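Local structure of ricin B lectin (3VSF) at residues V132-W137 / R164-M169; Y212-T215 / N220-S223. The protein probably hydrolyses beta-1,3-galactan from the chain end as a family 43 glycoside hydrolase that also carries a galactose-binding, ricin-type beta-trefoil module. All blocks are in the same frame, centred on the assembly; numbering follows the deposited sequence.

Followed from the N terminus, the chain first runs through 132-137 and returns at 164-169 after 26 intervening residues, where interaction 1 closes a loop containing the intervening strand 147-153. Interaction 2 comes afterwards: 212-215 and 220-223 are separated by only four residues and close a tight hairpin. The two loops follow one another in series, neither nesting nor crossing. Each contact belongs to a different four-stranded antiparallel sheet, two consecutive blades of the family 43 beta-propeller, and their centres lie about 11 Å apart. They meet at the interface between the blades, where Trp134 packs on Leu214 and Pro168 packs on Tyr212 and Ile221.

Interaction 1. Residues V132-W137 / R164-M169; sequences VMWMHW and RSFRPM
Trp134 and Phe166 meet in an apolar contact within one propeller blade, reaching past the strand that separates their own: 131-138 and the outermost strand 161-166 both pair with 147-153, not with each other. The six-membered end of the indole does the touching, its CZ3 lying 3.8 Å from Phe166 CZ, with CH2 of the same tryptophan close behind. The two side chains run at a slant to one another. Phe166 starts with its CB directed away from 132-137, but CG is flanked by the backbone N on one side and the carbonyl carbon on the other (chi1 67°), and this turn brings the far end of the ring back to the tryptophan. The guanidinium of Arg164 lies over one face of that phenyl ring.

A second contact, with a longer closest approach, involves Trp137, whose indole receives Ser165 CB over one face, with CB 4.3 Å from Trp137 CG. Here the hydroxyl is engaged elsewhere, with Ser165 OG hydrogen-bonded to Arg147, while Trp137 NE1 donates to the carbonyl of Glu111. Trp134 NE1 is likewise satisfied, by Tyr218 O. Val150 of strand 147-153 contacts both Trp134 and Phe166, and Phe199 of strand 197-203, in the next blade, meets the Trp134 ring with planes about 35° apart.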
# COMPACT_ATOMS: atom_id res chain seq x y z
N VAL A 132 3.74 -18.84 -15.42
CA VAL A 132 2.40 -18.62 -15.96
C VAL A 132 1.93 -17.19 -15.71
O VAL A 132 2.07 -16.68 -14.60
CB VAL A 132 1.39 -19.61 -15.36
CG1 VAL A 132 0.00 -19.38 -15.95
CG2 VAL A 132 1.84 -21.04 -15.61
N MET A 133 1.38 -16.56 -16.74
CA MET A 133 0.93 -15.18 -16.64
C MET A 133 -0.57 -15.04 -16.89
O MET A 133 -1.08 -15.52 -17.90
CB MET A 133 1.71 -14.29 -17.61
CG MET A 133 1.12 -12.90 -17.79
SD MET A 133 2.10 -11.87 -18.90
CE MET A 133 0.97 -10.50 -19.16
N TRP A 134 -1.26 -14.37 -15.97
CA TRP A 134 -2.68 -14.11 -16.11
C TRP A 134 -2.94 -12.62 -16.27
O TRP A 134 -2.07 -11.80 -15.99
CB TRP A 134 -3.45 -14.65 -14.91
CG TRP A 134 -3.47 -16.15 -14.84
CD1 TRP A 134 -2.46 -16.97 -14.44
CD2 TRP A 134 -4.57 -17.00 -15.20
NE1 TRP A 134 -2.85 -18.28 -14.52
CE2 TRP A 134 -4.14 -18.33 -14.99
CE3 TRP A 134 -5.86 -16.78 -15.68
CZ2 TRP A 134 -4.97 -19.42 -15.23
CZ3 TRP A 134 -6.68 -17.87 -15.92
CH2 TRP A 134 -6.23 -19.17 -15.70
N MET A 135 -4.14 -12.27 -16.73
CA MET A 135 -4.48 -10.87 -16.97
C MET A 135 -5.97 -10.68 -17.25
O MET A 135 -6.75 -11.63 -17.18
CB MET A 135 -3.66 -10.33 -18.15
CG MET A 135 -4.05 -10.91 -19.49
SD MET A 135 -2.64 -11.25 -20.56
CE MET A 135 -1.90 -12.64 -19.72
N HIS A 136 -6.35 -9.45 -17.57
CA HIS A 136 -7.73 -9.12 -17.90
C HIS A 136 -7.82 -8.68 -19.35
O HIS A 136 -7.08 -7.79 -19.79
CB HIS A 136 -8.24 -8.01 -16.97
CG HIS A 136 -9.63 -7.55 -17.28
ND1 HIS A 136 -10.09 -6.30 -16.93
CD2 HIS A 136 -10.66 -8.17 -17.90
CE1 HIS A 136 -11.35 -6.17 -17.33
NE2 HIS A 136 -11.71 -7.29 -17.92
N TRP A 137 -8.73 -9.29 -20.11
CA TRP A 137 -8.85 -9.01 -21.53
C TRP A 137 -10.18 -8.34 -21.89
O TRP A 137 -11.23 -8.71 -21.36
CB TRP A 137 -8.68 -10.30 -22.35
CG TRP A 137 -8.55 -10.06 -23.82
CD1 TRP A 137 -7.39 -9.89 -24.53
CD2 TRP A 137 -9.61 -9.98 -24.78
NE1 TRP A 137 -7.67 -9.70 -25.86
CE2 TRP A 137 -9.03 -9.76 -26.04
CE3 TRP A 137 -11.00 -10.08 -24.69
CZ2 TRP A 137 -9.78 -9.63 -27.20
CZ3 TRP A 137 -11.75 -9.95 -25.85
CH2 TRP A 137 -11.14 -9.73 -27.08
N ARG A 164 -4.80 -18.26 -24.63
CA ARG A 164 -6.20 -18.01 -24.97
C ARG A 164 -6.86 -17.06 -23.99
O ARG A 164 -6.33 -16.80 -22.91
CB ARG A 164 -6.97 -19.33 -25.00
CG ARG A 164 -6.80 -20.14 -23.73
CD ARG A 164 -8.10 -20.79 -23.28
NE ARG A 164 -7.94 -21.46 -21.99
CZ ARG A 164 -8.94 -21.98 -21.29
NH1 ARG A 164 -10.18 -21.91 -21.76
NH2 ARG A 164 -8.71 -22.56 -20.12
N SER A 165 -8.02 -16.54 -24.38
CA SER A 165 -8.83 -15.72 -23.49
C SER A 165 -10.19 -16.38 -23.33
O SER A 165 -10.71 -16.99 -24.26
CB SER A 165 -8.98 -14.30 -24.06
OG SER A 165 -9.59 -14.33 -25.34
N PHE A 166 -10.77 -16.27 -22.13
CA PHE A 166 -11.99 -17.00 -21.83
C PHE A 166 -12.66 -16.51 -20.55
O PHE A 166 -12.00 -15.93 -19.68
CB PHE A 166 -11.69 -18.49 -21.69
CG PHE A 166 -10.83 -18.81 -20.50
CD1 PHE A 166 -11.40 -19.30 -19.33
CD2 PHE A 166 -9.46 -18.61 -20.54
CE1 PHE A 166 -10.61 -19.60 -18.23
CE2 PHE A 166 -8.67 -18.90 -19.44
CZ PHE A 166 -9.25 -19.39 -18.29
N ARG A 167 -13.96 -16.75 -20.45
CA ARG A 167 -14.68 -16.51 -19.21
C ARG A 167 -14.73 -17.81 -18.42
O ARG A 167 -15.26 -18.81 -18.89
CB ARG A 167 -16.10 -16.01 -19.50
CG ARG A 167 -16.13 -14.68 -20.24
CD ARG A 167 -17.47 -14.45 -20.92
NE ARG A 167 -18.55 -14.18 -19.97
CZ ARG A 167 -19.01 -12.97 -19.68
NH1 ARG A 167 -18.48 -11.90 -20.26
NH2 ARG A 167 -20.00 -12.82 -18.81
N PRO A 168 -14.15 -17.81 -17.21
CA PRO A 168 -14.04 -19.01 -16.37
C PRO A 168 -15.34 -19.81 -16.35
O PRO A 168 -16.42 -19.23 -16.34
CB PRO A 168 -13.76 -18.43 -14.99
CG PRO A 168 -13.01 -17.18 -15.27
CD PRO A 168 -13.60 -16.62 -16.53
N MET A 169 -15.21 -21.13 -16.35
CA MET A 169 -16.37 -22.02 -16.29
C MET A 169 -17.29 -21.82 -17.49
O MET A 169 -18.51 -21.76 -17.35
CB MET A 169 -17.15 -21.79 -14.99
CG MET A 169 -16.29 -21.42 -13.79
SD MET A 169 -15.28 -22.77 -13.15
CE MET A 169 -16.54 -23.83 -12.45

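Interaction 2. Residues Y212-T215 / N220-S223; sequences YELT and NIAS
A classic beta bulge interrupts the hairpin formed by strands 208-214 and 221-228, with Ala222 and Ser223 both facing Glu213. The Glu213 carbonyl oxygen accepts two hydrogen bonds, from Ala222 N at 2.7 Å and from Ser223 N at 3.2 Å, both donors lying in the carbonyl plane. In return Glu213 N donates to Ser223 O over 2.9 Å, completing an antiparallel hydrogen-bonded pair. Nearer the turn, Thr215 N binds Asn220 O, though the donor stands well above the carbonyl plane, 44° out of it.

The extra residue shifts the register by one between Glu213 and Leu214, and the short strand segments meet at 120° instead of lying nearly antiparallel. This hairpin makes up the outer two strands of a propeller blade, with 221-228 as its outermost strand. Leu214 and Ile221 form a non-hydrogen-bonded pair whose side chains diverge at their bases, yet Leu214 CD2 still comes within 4.0 Å of Ile221 CG1. With CG1 beside its backbone N (chi1 -66°) and the chain extended beyond it, Ile221 carries CD1 over one face of the Tyr212 ring, a CH-pi contact 4.3 Å from the ring centroid. Its other branch, CG2, rests against Tyr212 CB. Within the bulge, Ala222 CB packs on Thr215 CG2 at 3.7 Å. The polar ends turn to near neighbours in the chain: Tyr212 OH is hydrogen-bonded to His210 ND1, and Thr215 OG1 to Asp217 in the turn.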
# COMPACT_ATOMS: atom_id res chain seq x y z
N TYR A 212 -10.80 -18.70 -8.03
CA TYR A 212 -10.68 -19.93 -8.81
C TYR A 212 -9.42 -20.70 -8.44
O TYR A 212 -8.34 -20.13 -8.35
CB TYR A 212 -10.68 -19.63 -10.31
CG TYR A 212 -11.87 -18.83 -10.79
CD1 TYR A 212 -13.07 -19.44 -11.08
CD2 TYR A 212 -11.78 -17.45 -10.95
CE1 TYR A 212 -14.16 -18.71 -11.52
CE2 TYR A 212 -12.86 -16.71 -11.39
CZ TYR A 212 -14.05 -17.35 -11.67
OH TYR A 212 -15.13 -16.62 -12.11
N GLU A 213 -9.57 -22.01 -8.23
CA GLU A 213 -8.42 -22.88 -8.01
C GLU A 213 -7.90 -23.38 -9.35
O GLU A 213 -8.66 -23.91 -10.16
CB GLU A 213 -8.81 -24.06 -7.12
CG GLU A 213 -7.67 -25.04 -6.87
CD GLU A 213 -8.09 -26.21 -6.01
OE1 GLU A 213 -9.23 -26.20 -5.49
OE2 GLU A 213 -7.27 -27.14 -5.83
N LEU A 214 -6.60 -23.21 -9.58
CA LEU A 214 -6.00 -23.59 -10.84
C LEU A 214 -5.56 -25.05 -10.85
O LEU A 214 -5.31 -25.64 -9.80
CB LEU A 214 -4.80 -22.69 -11.16
CG LEU A 214 -5.08 -21.19 -11.19
CD1 LEU A 214 -3.80 -20.42 -11.47
CD2 LEU A 214 -6.14 -20.87 -12.23
N THR A 215 -5.47 -25.63 -12.04
CA THR A 215 -4.92 -26.97 -12.21
C THR A 215 -3.43 -26.93 -11.89
O THR A 215 -2.83 -25.86 -11.84
CB THR A 215 -5.14 -27.49 -13.64
OG1 THR A 215 -4.69 -26.51 -14.58
CG2 THR A 215 -6.61 -27.78 -13.88
N ASN A 220 -4.73 -23.44 -16.33
CA ASN A 220 -6.17 -23.66 -16.45
C ASN A 220 -6.89 -23.57 -15.11
O ASN A 220 -6.26 -23.57 -14.05
CB ASN A 220 -6.45 -25.02 -17.10
CG ASN A 220 -5.83 -25.14 -18.48
OD1 ASN A 220 -5.76 -24.16 -19.24
ND2 ASN A 220 -5.37 -26.34 -18.82
N ILE A 221 -8.21 -23.49 -15.16
CA ILE A 221 -9.02 -23.40 -13.95
C ILE A 221 -9.62 -24.76 -13.58
O ILE A 221 -10.36 -25.36 -14.36
CB ILE A 221 -10.16 -22.37 -14.09
CG1 ILE A 221 -9.57 -20.96 -14.22
CG2 ILE A 221 -11.11 -22.44 -12.91
CD1 ILE A 221 -10.61 -19.87 -14.32
N ALA A 222 -9.28 -25.24 -12.39
CA ALA A 222 -9.73 -26.55 -11.93
C ALA A 222 -11.12 -26.50 -11.29
O ALA A 222 -11.95 -27.38 -11.53
CB ALA A 222 -8.73 -27.15 -10.95
N SER A 223 -11.38 -25.47 -10.49
CA SER A 223 -12.67 -25.35 -9.81
C SER A 223 -12.90 -23.94 -9.27
O SER A 223 -12.00 -23.10 -9.28
CB SER A 223 -12.77 -26.36 -8.67
OG SER A 223 -11.79 -26.10 -7.67